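Local coordinates for protein synthesis inhibitor I (Hordeum vulgare, PDB 4FBH) that belongs to the ribosome-inactivating protein family of plant proteins and holds adenosine monophosphate in a pocket beside its central mixed sheet, at residues Phe18-Ser23 against Gln137-Val142; Tyr87-Lys92 against Glu100-Leu105; Gly108-Gly113 against Arg148-Lys153. All coordinates share one frame; numbering follows the deposited sequence.

Overall arrangement
From the N terminus, the chain first lays down strand 15-19, an outermost strand of the six-stranded mixed sheet. Contact 1 joins the end of this strand to helix 135-146, closing a long loop that contains all of contact 2. Contact 2 is a short closure between strand 88-92 and the chain leaving strand 98-100, beside the bound AMP. Contact 3 opens after contact 2 has closed, ties strand 110-111 to the loop following helix 135-146, and crosses contact 1 because their segments alternate. Contacts 2 and 3 touch through Glu100, whose backbone probably bonds to Thr110 and Val112; contact 1 remains about 7 Å from either at the nearest atoms.

Contact 1. Residues Phe18-Ser23 against Gln137-Val142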
ATOM      1  N   PHE A  18       0.550  -2.942  14.098  1.00 21.18           N
ATOM      2  CA  PHE A  18      -0.028  -4.272  14.064  1.00 20.98           C
ATOM      3  C   PHE A  18       0.911  -5.298  14.691  1.00 26.66           C
ATOM      4  O   PHE A  18       2.103  -5.317  14.422  1.00 26.94           O
ATOM      5  CB  PHE A  18      -0.389  -4.678  12.645  1.00 20.70           C
ATOM      6  CG  PHE A  18      -1.075  -6.017  12.546  1.00 24.94           C
ATOM      7  CD1 PHE A  18      -2.285  -6.247  13.199  1.00 26.58           C
ATOM      8  CD2 PHE A  18      -0.523  -7.043  11.795  1.00 24.75           C
ATOM      9  CE1 PHE A  18      -2.922  -7.480  13.102  1.00 21.90           C
ATOM     10  CE2 PHE A  18      -1.158  -8.276  11.696  1.00 24.20           C
ATOM     11  CZ  PHE A  18      -2.356  -8.492  12.353  1.00 22.20           C
ATOM     12  N   ASN A  19       0.365  -6.146  15.552  1.00 29.77           N
ATOM     13  CA  ASN A  19       1.127  -7.262  16.074  1.00 25.72           C
ATOM     14  C   ASN A  19       0.872  -8.486  15.211  1.00 25.90           C
ATOM     15  O   ASN A  19      -0.277  -8.862  14.973  1.00 22.58           O
ATOM     16  CB  ASN A  19       0.753  -7.549  17.530  1.00 33.75           C
ATOM     17  CG  ASN A  19       1.678  -8.566  18.169  1.00 37.42           C
ATOM     18  OD1 ASN A  19       1.708  -9.728  17.770  1.00 36.68           O
ATOM     19  ND2 ASN A  19       2.454  -8.128  19.151  1.00 46.66           N
ATOM     20  N   VAL A  20       1.956  -9.097  14.749  1.00 26.76           N
ATOM     21  CA  VAL A  20       1.921 -10.245  13.846  1.00 27.49           C
ATOM     22  C   VAL A  20       1.108 -11.430  14.397  1.00 32.53           C
ATOM     23  O   VAL A  20       0.528 -12.212  13.638  1.00 31.76           O
ATOM     24  CB  VAL A  20       3.380 -10.671  13.505  1.00 30.81           C
ATOM     25  CG1 VAL A  20       3.457 -12.097  13.013  1.00 32.79           C
ATOM     26  CG2 VAL A  20       3.980  -9.709  12.491  1.00 30.73           C
ATOM     27  N   GLN A  21       1.037 -11.535  15.721  1.00 30.36           N
ATOM     28  CA  GLN A  21       0.377 -12.668  16.377  1.00 31.95           C
ATOM     29  C   GLN A  21      -1.111 -12.436  16.653  1.00 33.24           C
ATOM     30  O   GLN A  21      -1.804 -13.331  17.146  1.00 30.98           O
ATOM     31  CB  GLN A  21       1.103 -13.019  17.681  1.00 31.41           C
ATOM     32  CG  GLN A  21       2.537 -13.502  17.478  1.00 36.79           C
ATOM     33  CD  GLN A  21       2.607 -14.735  16.597  1.00 45.32           C
ATOM     34  OE1 GLN A  21       1.798 -15.659  16.738  1.00 48.04           O
ATOM     35  NE2 GLN A  21       3.568 -14.755  15.672  1.00 47.84           N
ATOM     36  N   ALA A  22      -1.592 -11.237  16.333  1.00 29.69           N
ATOM     37  CA  ALA A  22      -2.982 -10.864  16.571  1.00 25.03           C
ATOM     38  C   ALA A  22      -3.954 -11.586  15.646  1.00 24.53           C
ATOM     39  O   ALA A  22      -3.557 -12.224  14.672  1.00 25.24           O
ATOM     40  CB  ALA A  22      -3.157  -9.363  16.447  1.00 26.40           C
ATOM     41  N   SER A  23      -5.239 -11.465  15.962  1.00 28.57           N
ATOM     42  CA  SER A  23      -6.293 -12.134  15.212  1.00 26.33           C
ATOM     43  C   SER A  23      -6.675 -11.452  13.897  1.00 25.70           C
ATOM     44  O   SER A  23      -6.326 -10.295  13.645  1.00 23.25           O
ATOM     45  CB  SER A  23      -7.546 -12.202  16.070  1.00 23.82           C
ATOM     46  OG  SER A  23      -8.013 -10.890  16.310  1.00 31.76           O
ATOM     47  N   GLN A 137       4.886 -16.285   7.090  1.00 27.32           N
ATOM     48  CA  GLN A 137       5.524 -15.441   6.087  1.00 24.58           C
ATOM     49  C   GLN A 137       5.650 -13.991   6.573  1.00 27.76           C
ATOM     50  O   GLN A 137       6.721 -13.387   6.488  1.00 28.35           O
ATOM     51  CB  GLN A 137       4.741 -15.527   4.781  1.00 23.39           C
ATOM     52  CG  GLN A 137       4.851 -16.890   4.099  1.00 29.00           C
ATOM     53  CD  GLN A 137       4.027 -17.966   4.787  1.00 31.23           C
ATOM     54  OE1 GLN A 137       3.161 -17.669   5.611  1.00 35.85           O
ATOM     55  NE2 GLN A 137       4.289 -19.216   4.451  1.00 28.92           N
ATOM     56  N   LEU A 138       4.563 -13.458   7.127  1.00 25.89           N
ATOM     57  CA  LEU A 138       4.565 -12.128   7.717  1.00 23.15           C
ATOM     58  C   LEU A 138       5.626 -11.996   8.812  1.00 24.42           C
ATOM     59  O   LEU A 138       6.439 -11.070   8.793  1.00 25.86           O
ATOM     60  CB  LEU A 138       3.167 -11.772   8.244  1.00 21.02           C
ATOM     61  CG  LEU A 138       2.990 -10.367   8.834  1.00 26.75           C
ATOM     62  CD1 LEU A 138       3.389  -9.278   7.851  1.00 20.41           C
ATOM     63  CD2 LEU A 138       1.543 -10.147   9.311  1.00 29.18           C
ATOM     64  N   ALA A 139       5.627 -12.919   9.765  1.00 22.73           N
ATOM     65  CA  ALA A 139       6.649 -12.913  10.803  1.00 24.35           C
ATOM     66  C   ALA A 139       8.090 -13.032  10.247  1.00 24.71           C
ATOM     67  O   ALA A 139       8.985 -12.344  10.736  1.00 23.22           O
ATOM     68  CB  ALA A 139       6.372 -14.004  11.831  1.00 26.75           C
ATOM     69  N   ASP A 140       8.302 -13.900   9.247  1.00 23.51           N
ATOM     70  CA  ASP A 140       9.626 -14.065   8.627  1.00 24.92           C
ATOM     71  C   ASP A 140      10.048 -12.808   7.881  1.00 29.23           C
ATOM     72  O   ASP A 140      11.213 -12.424   7.915  1.00 34.66           O
ATOM     73  CB  ASP A 140       9.663 -15.247   7.644  1.00 26.14           C
ATOM     74  CG  ASP A 140       9.565 -16.606   8.335  1.00 27.14           C
ATOM     75  OD1 ASP A 140       9.778 -16.690   9.555  1.00 29.25           O
ATOM     76  OD2 ASP A 140       9.275 -17.605   7.646  1.00 38.85           O
ATOM     77  N   ALA A 141       9.103 -12.172   7.195  1.00 29.41           N
ATOM     78  CA  ALA A 141       9.401 -10.951   6.450  1.00 22.74           C
ATOM     79  C   ALA A 141       9.816  -9.823   7.384  1.00 24.50           C
ATOM     80  O   ALA A 141      10.745  -9.077   7.097  1.00 25.59           O
ATOM     81  CB  ALA A 141       8.204 -10.537   5.596  1.00 21.35           C
ATOM     82  N   VAL A 142       9.123  -9.702   8.509  1.00 25.54           N
ATOM     83  CA  VAL A 142       9.389  -8.630   9.458  1.00 25.04           C
ATOM     84  C   VAL A 142      10.741  -8.844  10.138  1.00 31.75           C
ATOM     85  O   VAL A 142      11.520  -7.898  10.343  1.00 25.54           O
ATOM     86  CB  VAL A 142       8.278  -8.552  10.532  1.00 25.70           C
ATOM     87  CG1 VAL A 142       8.717  -7.683  11.704  1.00 25.10           C
ATOM     88  CG2 VAL A 142       6.979  -8.033   9.922  1.00 24.56           C
TER
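Phe18, near the end of strand 15-19, meets Leu138 of helix 135-146 at the edge of its ring. CE2 of Phe18 lies 4.1 Å from Leu138 CD2, and that methyl sits near the ring plane rather than over a face. Tyr27 and Phe30 of helix 24-38 also meet this ring, the first edge-to-face, so it lies between that helix and helix 135-146. Asn19 then starts a type I turn that closes with Ala22 N bonded to Asn19 O. Its side chain reinforces the bend as an Asx turn: Asn19 OD1 accepts from Gln21 N at 2.8 Å, with the donor in the carbonyl plane. Here strand 15-19, an outermost strand of the mixed sheet, gives way to the loop before helix 24-38, and the turn carries Val20 against helix 135-146.

Val20 divides its two methyls along that helix. CG1, anti to the backbone N (chi1 159°), rests 3.7 Å from Ala139 CB. The other branch, Val20 CG2, comes within 3.8 Å of Leu138 CG, the valine and leucine running past each other in opposite directions. The same CG2 is 4.3 Å from Val142 CG2, so one methyl bridges successive helical turns. No hydrogen bond joins the two segments directly; Arg135, at the start of the helix, instead donates through NH1 to Val20 O and Ala22 O. Leu138 also touches Leu169 and Met172, linking this interface to helix 156-178. Past Ala22, Ser23 takes the N-cap position of helix 24-38.

Contact 2. Residues Tyr87-Lys92 against Glu100-Leu105; sequences YLEGFK and ELTPGL. With AMP (adenosine monophosphate), chain B.
Glu89 and Leu101 are joined where strand 88-92 carries a classic beta bulge, Glu89 and Gly90 both facing Ala80 of the neighbouring strand. On the other side of the strand, Gly90 and Glu100 form an antiparallel non-hydrogen-bonded pair. The backbone bond beside it runs from Leu101 N to Glu89 O at 2.8 Å.

Among side-chain bonds, Thr102 OG1 donates to the syn lone pair of Glu89 OE1 at 2.6 Å. A bend in the glutamate at chi2 (-72°) brings its carboxylate round to the threonine. One water donates to both Glu89 O and Glu89 OE1, giving OE1 a second donor and tying the carboxylate to its own backbone.

Apolar contacts centre on Leu101, which splits its methyls between two strand residues. Leu101 CD2 is 4.2 Å from Leu88 CD2, while Leu101 CD1 approaches Phe91 CE2 obliquely at 4.3 Å. Leu105 CD2 packs across the bent Glu89 chain at about a right angle.

The backbone of Leu88, at the start of strand 88-92, holds the ligand by two hydrogen bonds. Leu88 N donates to AMP N1 at 3.0 Å, and AMP N6 returns a nearly straight bond (172°) to Leu88 O at 2.9 Å. One face of the Tyr87 ring is covered by the adenine, AMP C5 lying 3.6 Å above the ring plane, over its centre.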
ATOM      1  N   TYR A  87       2.625   4.279  -1.599  1.00 17.05           N
ATOM      2  CA  TYR A  87       3.878   3.648  -1.991  1.00 19.02           C
ATOM      3  C   TYR A  87       4.734   3.391  -0.763  1.00 19.24           C
ATOM      4  O   TYR A  87       4.932   4.273   0.081  1.00 16.16           O
ATOM      5  CB  TYR A  87       4.693   4.519  -2.953  1.00 21.20           C
ATOM      6  CG  TYR A  87       4.312   4.463  -4.422  1.00 21.18           C
ATOM      7  CD1 TYR A  87       3.053   4.048  -4.828  1.00 21.61           C
ATOM      8  CD2 TYR A  87       5.225   4.845  -5.402  1.00 26.99           C
ATOM      9  CE1 TYR A  87       2.705   4.026  -6.168  1.00 23.29           C
ATOM     10  CE2 TYR A  87       4.893   4.822  -6.758  1.00 26.33           C
ATOM     11  CZ  TYR A  87       3.631   4.411  -7.129  1.00 29.12           C
ATOM     12  OH  TYR A  87       3.293   4.387  -8.459  1.00 28.95           O
ATOM     13  N   LEU A  88       5.263   2.181  -0.686  1.00 16.88           N
ATOM     14  CA  LEU A  88       6.304   1.873   0.275  1.00 16.75           C
ATOM     15  C   LEU A  88       7.641   2.388  -0.279  1.00 18.21           C
ATOM     16  O   LEU A  88       8.030   2.054  -1.393  1.00 19.66           O
ATOM     17  CB  LEU A  88       6.360   0.368   0.529  1.00 14.42           C
ATOM     18  CG  LEU A  88       7.565  -0.083   1.356  1.00 18.44           C
ATOM     19  CD1 LEU A  88       7.399   0.363   2.770  1.00 17.11           C
ATOM     20  CD2 LEU A  88       7.766  -1.601   1.282  1.00 17.30           C
ATOM     21  N   GLU A  89       8.330   3.216   0.494  1.00 18.11           N
ATOM     22  CA  GLU A  89       9.550   3.863   0.012  1.00 21.63           C
ATOM     23  C   GLU A  89      10.695   3.693   0.984  1.00 21.56           C
ATOM     24  O   GLU A  89      11.817   4.054   0.670  1.00 25.58           O
ATOM     25  CB  GLU A  89       9.327   5.367  -0.216  1.00 19.63           C
ATOM     26  CG  GLU A  89       8.388   5.712  -1.357  1.00 21.34           C
ATOM     27  CD  GLU A  89       8.991   5.449  -2.736  1.00 20.23           C
ATOM     28  OE1 GLU A  89      10.198   5.148  -2.837  1.00 20.32           O
ATOM     29  OE2 GLU A  89       8.254   5.558  -3.731  1.00 26.35           O
ATOM     30  N   GLY A  90      10.405   3.178   2.174  1.00 20.15           N
ATOM     31  CA  GLY A  90      11.427   3.039   3.190  1.00 19.67           C
ATOM     32  C   GLY A  90      11.079   2.141   4.361  1.00 20.15           C
ATOM     33  O   GLY A  90       9.920   1.902   4.656  1.00 18.78           O
ATOM     34  N   PHE A  91      12.102   1.619   5.021  1.00 23.73           N
ATOM     35  CA  PHE A  91      11.902   0.902   6.268  1.00 25.91           C
ATOM     36  C   PHE A  91      13.085   1.141   7.200  1.00 30.62           C
ATOM     37  O   PHE A  91      14.211   1.346   6.742  1.00 25.86           O
ATOM     38  CB  PHE A  91      11.616  -0.593   6.044  1.00 25.70           C
ATOM     39  CG  PHE A  91      12.747  -1.354   5.397  1.00 26.37           C
ATOM     40  CD1 PHE A  91      13.761  -1.906   6.164  1.00 27.93           C
ATOM     41  CD2 PHE A  91      12.776  -1.549   4.030  1.00 27.36           C
ATOM     42  CE1 PHE A  91      14.800  -2.614   5.575  1.00 29.48           C
ATOM     43  CE2 PHE A  91      13.814  -2.256   3.438  1.00 26.39           C
ATOM     44  CZ  PHE A  91      14.825  -2.791   4.216  1.00 25.45           C
ATOM     45  N   LYS A  92      12.811   1.152   8.504  1.00 29.97           N
ATOM     46  CA  LYS A  92      13.838   1.394   9.502  1.00 28.74           C
ATOM     47  C   LYS A  92      14.218   0.096  10.192  1.00 30.38           C
ATOM     48  O   LYS A  92      13.354  -0.663  10.624  1.00 34.50           O
ATOM     49  CB  LYS A  92      13.372   2.425  10.527  1.00 32.63           C
ATOM     50  CG  LYS A  92      14.429   2.776  11.562  1.00 35.48           C
ATOM     51  CD  LYS A  92      13.827   3.472  12.778  1.00 39.33           C
ATOM     52  CE  LYS A  92      13.675   4.967  12.541  1.00 48.73           C
ATOM     53  NZ  LYS A  92      13.232   5.671  13.783  1.00 50.96           N
ATOM     54  N   GLU A 100      15.930   3.026   1.898  1.00 26.20           N
ATOM     55  CA  GLU A 100      14.975   3.605   0.966  1.00 23.22           C
ATOM     56  C   GLU A 100      14.881   2.737  -0.290  1.00 23.01           C
ATOM     57  O   GLU A 100      15.827   2.017  -0.633  1.00 22.59           O
ATOM     58  CB  GLU A 100      15.406   5.033   0.610  1.00 22.28           C
ATOM     59  CG  GLU A 100      16.659   5.081  -0.278  1.00 26.65           C
ATOM     60  CD  GLU A 100      17.246   6.472  -0.417  1.00 28.23           C
ATOM     61  OE1 GLU A 100      16.667   7.416   0.159  1.00 30.02           O
ATOM     62  OE2 GLU A 100      18.290   6.620  -1.097  1.00 28.93           O
ATOM     63  N   LEU A 101      13.750   2.806  -0.983  1.00 24.30           N
ATOM     64  CA  LEU A 101      13.547   1.988  -2.187  1.00 23.76           C
ATOM     65  C   LEU A 101      13.664   2.809  -3.469  1.00 23.49           C
ATOM     66  O   LEU A 101      13.524   2.292  -4.578  1.00 22.19           O
ATOM     67  CB  LEU A 101      12.218   1.234  -2.123  1.00 21.57           C
ATOM     68  CG  LEU A 101      12.260  -0.090  -1.339  1.00 23.71           C
ATOM     69  CD1 LEU A 101      12.645   0.113   0.108  1.00 22.26           C
ATOM     70  CD2 LEU A 101      10.935  -0.802  -1.412  1.00 29.94           C
ATOM     71  N   THR A 102      13.937   4.095  -3.300  1.00 23.59           N
ATOM     72  CA  THR A 102      14.229   4.983  -4.413  1.00 22.76           C
ATOM     73  C   THR A 102      15.502   5.743  -4.077  1.00 23.07           C
ATOM     74  O   THR A 102      15.556   6.423  -3.057  1.00 22.93           O
ATOM     75  CB  THR A 102      13.091   5.988  -4.618  1.00 27.88           C
ATOM     76  OG1 THR A 102      11.864   5.279  -4.828  1.00 23.90           O
ATOM     77  CG2 THR A 102      13.377   6.898  -5.813  1.00 29.38           C
ATOM     78  N   PRO A 103      16.530   5.642  -4.936  1.00 22.42           N
ATOM     79  CA  PRO A 103      17.825   6.249  -4.616  1.00 26.92           C
ATOM     80  C   PRO A 103      17.705   7.755  -4.383  1.00 23.77           C
ATOM     81  O   PRO A 103      17.171   8.471  -5.227  1.00 25.23           O
ATOM     82  CB  PRO A 103      18.666   5.979  -5.874  1.00 24.68           C
ATOM     83  CG  PRO A 103      17.941   4.892  -6.608  1.00 23.56           C
ATOM     84  CD  PRO A 103      16.493   5.146  -6.319  1.00 21.89           C
ATOM     85  N   GLY A 104      18.163   8.206  -3.222  1.00 25.43           N
ATOM     86  CA  GLY A 104      18.196   9.618  -2.885  1.00 26.67           C
ATOM     87  C   GLY A 104      16.861  10.266  -2.562  1.00 28.25           C
ATOM     88  O   GLY A 104      16.726  11.481  -2.663  1.00 30.90           O
ATOM     89  N   LEU A 105      15.869   9.471  -2.170  1.00 29.23           N
ATOM     90  CA  LEU A 105      14.551  10.028  -1.861  1.00 28.44           C
ATOM     91  C   LEU A 105      14.425  10.453  -0.397  1.00 28.58           C
ATOM     92  O   LEU A 105      13.808  11.468  -0.096  1.00 31.51           O
ATOM     93  CB  LEU A 105      13.420   9.064  -2.240  1.00 25.38           C
ATOM     94  CG  LEU A 105      11.998   9.560  -1.913  1.00 31.80           C
ATOM     95  CD1 LEU A 105      11.666  10.859  -2.632  1.00 28.61           C
ATOM     96  CD2 LEU A 105      10.934   8.508  -2.212  1.00 25.90           C
TER
HETATM   97  P   AMP B 301       4.038   2.384 -12.307  1.00 75.46           P
HETATM   98  O1P AMP B 301       5.461   1.905 -12.499  1.00 64.86           O
HETATM   99  O2P AMP B 301       3.803   3.872 -12.125  1.00 49.72           O
HETATM  100  O3P AMP B 301       3.165   1.841 -13.431  1.00 45.38           O
HETATM  101  O5' AMP B 301       3.377   1.592 -11.094  1.00 53.08           O
HETATM  102  C5' AMP B 301       2.075   1.048 -11.212  1.00 45.27           C
HETATM  103  C4' AMP B 301       1.537   0.620  -9.880  1.00 40.76           C
HETATM  104  O4' AMP B 301       2.544  -0.140  -9.165  1.00 33.92           O
HETATM  105  C3' AMP B 301       1.183   1.738  -8.915  1.00 34.02           C
HETATM  106  O3' AMP B 301      -0.064   2.350  -9.211  1.00 32.38           O
HETATM  107  C2' AMP B 301       1.200   1.014  -7.578  1.00 30.99           C
HETATM  108  O2' AMP B 301       0.009   0.260  -7.422  1.00 23.66           O
HETATM  109  C1' AMP B 301       2.361   0.031  -7.776  1.00 31.51           C
HETATM  110  N9  AMP B 301       3.624   0.517  -7.180  1.00 28.10           N
HETATM  111  C8  AMP B 301       4.710   0.993  -7.824  1.00 29.82           C
HETATM  112  N7  AMP B 301       5.699   1.332  -6.950  1.00 29.04           N
HETATM  113  C5  AMP B 301       5.248   1.069  -5.712  1.00 26.45           C
HETATM  114  C6  AMP B 301       5.764   1.180  -4.322  1.00 23.33           C
HETATM  115  N6  AMP B 301       6.998   1.671  -4.050  1.00 21.82           N
HETATM  116  N1  AMP B 301       4.955   0.778  -3.320  1.00 22.89           N
HETATM  117  C2  AMP B 301       3.719   0.306  -3.537  1.00 19.73           C
HETATM  118  N3  AMP B 301       3.186   0.178  -4.765  1.00 24.16           N
HETATM  119  C4  AMP B 301       3.885   0.530  -5.873  1.00 26.98           C
HETATM  120  O   HOH W   1      12.192   5.823  -1.406  1.00 33.98           O

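Contact 3. Residues Gly108-Gly113 against Arg148-Lys153; sequences GATYVG and RTKADK
Strand 110-111, an outermost strand of the mixed sheet, and the residues that follow it meet the loop between helices 135-146 and 156-178, with Thr110, Tyr111 and Val112 in contact with Lys150, Lys153 and Arg148. The polar link is a single bond: Lys153 NZ donates to Tyr111 O at 2.8 Å, tilted 25° from the carbonyl plane. Every side-chain torsion of this lysine is anti, from chi1 (-176°) outward, and the fully extended chain spans the gap to the strand. Its CE passes 3.3 Å from Tyr111 O.

Thr110 turns CG2 to both ammonium groups, 3.9 Å from Lys153 NZ and 4.1 Å from Lys150 NZ. Lys150 reaches there by bending twice, at chi2 and chi4, and meets the threonine at about a right angle.

Here the loop joins the two helices, and Arg148 of this loop extends its chain to Val112. Val112 CG2 lies over one face of the guanidinium, 3.5 Å above its plane and offset toward the rim, with Arg148 NH2 the nearest nitrogen at 3.6 Å. Gln159 of helix 156-178 accepts from Arg148 NH2 through OE1 and donates to Val112 O through NE2; Trp99 adds a cation-pi contact to the arginine. Within the loop, Asp152 OD2 accepts from Thr149 N at 3.1 Å, the donor lying well above the carboxylate plane.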
ATOM      1  N   GLY A 108      19.230  11.029   4.451  1.00 29.75           N
ATOM      2  CA  GLY A 108      20.057  10.189   5.297  1.00 31.31           C
ATOM      3  C   GLY A 108      19.868   8.695   5.117  1.00 33.66           C
ATOM      4  O   GLY A 108      20.532   7.902   5.783  1.00 38.00           O
ATOM      5  N   ALA A 109      18.975   8.288   4.222  1.00 26.40           N
ATOM      6  CA  ALA A 109      18.737   6.861   4.061  1.00 30.33           C
ATOM      7  C   ALA A 109      19.872   6.213   3.270  1.00 31.56           C
ATOM      8  O   ALA A 109      20.713   6.909   2.705  1.00 32.55           O
ATOM      9  CB  ALA A 109      17.398   6.609   3.392  1.00 27.76           C
ATOM     10  N   THR A 110      19.898   4.883   3.266  1.00 27.32           N
ATOM     11  CA  THR A 110      20.755   4.107   2.373  1.00 27.29           C
ATOM     12  C   THR A 110      19.877   3.344   1.381  1.00 26.91           C
ATOM     13  O   THR A 110      18.941   2.645   1.787  1.00 23.86           O
ATOM     14  CB  THR A 110      21.594   3.066   3.137  1.00 31.91           C
ATOM     15  OG1 THR A 110      22.374   3.707   4.153  1.00 32.24           O
ATOM     16  CG2 THR A 110      22.518   2.331   2.177  1.00 29.16           C
ATOM     17  N   TYR A 111      20.173   3.480   0.090  1.00 26.34           N
ATOM     18  CA  TYR A 111      19.424   2.780  -0.946  1.00 22.62           C
ATOM     19  C   TYR A 111      19.527   1.284  -0.710  1.00 24.37           C
ATOM     20  O   TYR A 111      20.615   0.763  -0.482  1.00 25.00           O
ATOM     21  CB  TYR A 111      19.939   3.151  -2.341  1.00 23.49           C
ATOM     22  CG  TYR A 111      19.203   2.477  -3.480  1.00 22.71           C
ATOM     23  CD1 TYR A 111      17.819   2.498  -3.538  1.00 24.73           C
ATOM     24  CD2 TYR A 111      19.890   1.823  -4.498  1.00 22.71           C
ATOM     25  CE1 TYR A 111      17.135   1.886  -4.567  1.00 21.52           C
ATOM     26  CE2 TYR A 111      19.207   1.206  -5.537  1.00 21.86           C
ATOM     27  CZ  TYR A 111      17.831   1.246  -5.564  1.00 20.58           C
ATOM     28  OH  TYR A 111      17.122   0.659  -6.582  1.00 18.53           O
ATOM     29  N   VAL A 112      18.390   0.595  -0.764  1.00 24.80           N
ATOM     30  CA  VAL A 112      18.343  -0.833  -0.451  1.00 26.48           C
ATOM     31  C   VAL A 112      18.934  -1.694  -1.573  1.00 23.07           C
ATOM     32  O   VAL A 112      19.291  -2.840  -1.341  1.00 19.07           O
ATOM     33  CB  VAL A 112      16.899  -1.303  -0.109  1.00 22.89           C
ATOM     34  CG1 VAL A 112      16.109  -1.558  -1.362  1.00 22.47           C
ATOM     35  CG2 VAL A 112      16.922  -2.556   0.758  1.00 27.01           C
ATOM     36  N   GLY A 113      19.032  -1.134  -2.781  1.00 21.36           N
ATOM     37  CA  GLY A 113      19.585  -1.856  -3.919  1.00 18.93           C
ATOM     38  C   GLY A 113      18.547  -2.302  -4.931  1.00 24.03           C
ATOM     39  O   GLY A 113      18.874  -2.935  -5.935  1.00 22.78           O
ATOM     40  N   ARG A 148      18.165  -6.705   9.202  1.00 40.56           N
ATOM     41  CA  ARG A 148      19.026  -6.278   8.112  1.00 34.82           C
ATOM     42  C   ARG A 148      20.196  -5.431   8.606  1.00 40.12           C
ATOM     43  O   ARG A 148      20.009  -4.473   9.356  1.00 37.59           O
ATOM     44  CB  ARG A 148      18.217  -5.498   7.074  1.00 32.70           C
ATOM     45  CG  ARG A 148      19.041  -5.056   5.886  1.00 35.40           C
ATOM     46  CD  ARG A 148      18.174  -4.451   4.803  1.00 36.03           C
ATOM     47  NE  ARG A 148      18.976  -3.941   3.699  1.00 26.71           N
ATOM     48  CZ  ARG A 148      19.323  -4.662   2.644  1.00 31.22           C
ATOM     49  NH1 ARG A 148      18.932  -5.922   2.553  1.00 28.36           N
ATOM     50  NH2 ARG A 148      20.057  -4.122   1.675  1.00 38.88           N
ATOM     51  N   THR A 149      21.399  -5.804   8.180  1.00 37.01           N
ATOM     52  CA  THR A 149      22.608  -5.029   8.441  1.00 37.81           C
ATOM     53  C   THR A 149      23.121  -4.439   7.126  1.00 37.70           C
ATOM     54  O   THR A 149      22.746  -4.890   6.046  1.00 32.00           O
ATOM     55  CB  THR A 149      23.711  -5.916   9.051  1.00 39.92           C
ATOM     56  OG1 THR A 149      24.194  -6.828   8.059  1.00 47.10           O
ATOM     57  CG2 THR A 149      23.161  -6.722  10.217  1.00 41.14           C
ATOM     58  N   LYS A 150      23.979  -3.431   7.211  1.00 42.27           N
ATOM     59  CA  LYS A 150      24.528  -2.806   6.012  1.00 40.24           C
ATOM     60  C   LYS A 150      25.316  -3.802   5.157  1.00 42.91           C
ATOM     61  O   LYS A 150      25.340  -3.696   3.933  1.00 47.29           O
ATOM     62  CB  LYS A 150      25.393  -1.598   6.384  1.00 43.44           C
ATOM     63  CG  LYS A 150      26.090  -0.939   5.196  1.00 52.39           C
ATOM     64  CD  LYS A 150      25.107  -0.589   4.082  1.00 47.82           C
ATOM     65  CE  LYS A 150      25.826  -0.311   2.767  1.00 42.12           C
ATOM     66  NZ  LYS A 150      26.347   1.085   2.657  1.00 36.03           N
ATOM     67  N   ALA A 151      25.929  -4.793   5.799  1.00 39.23           N
ATOM     68  CA  ALA A 151      26.721  -5.787   5.077  1.00 40.86           C
ATOM     69  C   ALA A 151      25.857  -6.735   4.261  1.00 42.30           C
ATOM     70  O   ALA A 151      26.374  -7.522   3.472  1.00 44.36           O
ATOM     71  CB  ALA A 151      27.603  -6.584   6.039  1.00 36.63           C
ATOM     72  N   ASP A 152      24.544  -6.673   4.451  1.00 38.78           N
ATOM     73  CA  ASP A 152      23.650  -7.568   3.737  1.00 34.60           C
ATOM     74  C   ASP A 152      23.503  -7.128   2.299  1.00 36.55           C
ATOM     75  O   ASP A 152      23.104  -7.912   1.441  1.00 36.04           O
ATOM     76  CB  ASP A 152      22.277  -7.625   4.407  1.00 38.11           C
ATOM     77  CG  ASP A 152      22.272  -8.478   5.658  1.00 40.70           C
ATOM     78  OD1 ASP A 152      23.246  -9.229   5.875  1.00 46.21           O
ATOM     79  OD2 ASP A 152      21.284  -8.407   6.419  1.00 43.75           O
ATOM     80  N   LYS A 153      23.817  -5.863   2.045  1.00 39.82           N
ATOM     81  CA  LYS A 153      23.687  -5.286   0.707  1.00 34.61           C
ATOM     82  C   LYS A 153      24.624  -5.874  -0.369  1.00 34.87           C
ATOM     83  O   LYS A 153      24.225  -5.968  -1.535  1.00 36.78           O
ATOM     84  CB  LYS A 153      23.810  -3.756   0.777  1.00 37.53           C
ATOM     85  CG  LYS A 153      23.606  -3.018  -0.540  1.00 29.93           C
ATOM     86  CD  LYS A 153      23.559  -1.516  -0.289  1.00 29.70           C
ATOM     87  CE  LYS A 153      23.324  -0.741  -1.574  1.00 23.40           C
ATOM     88  NZ  LYS A 153      23.297   0.739  -1.344  1.00 26.23           N
TER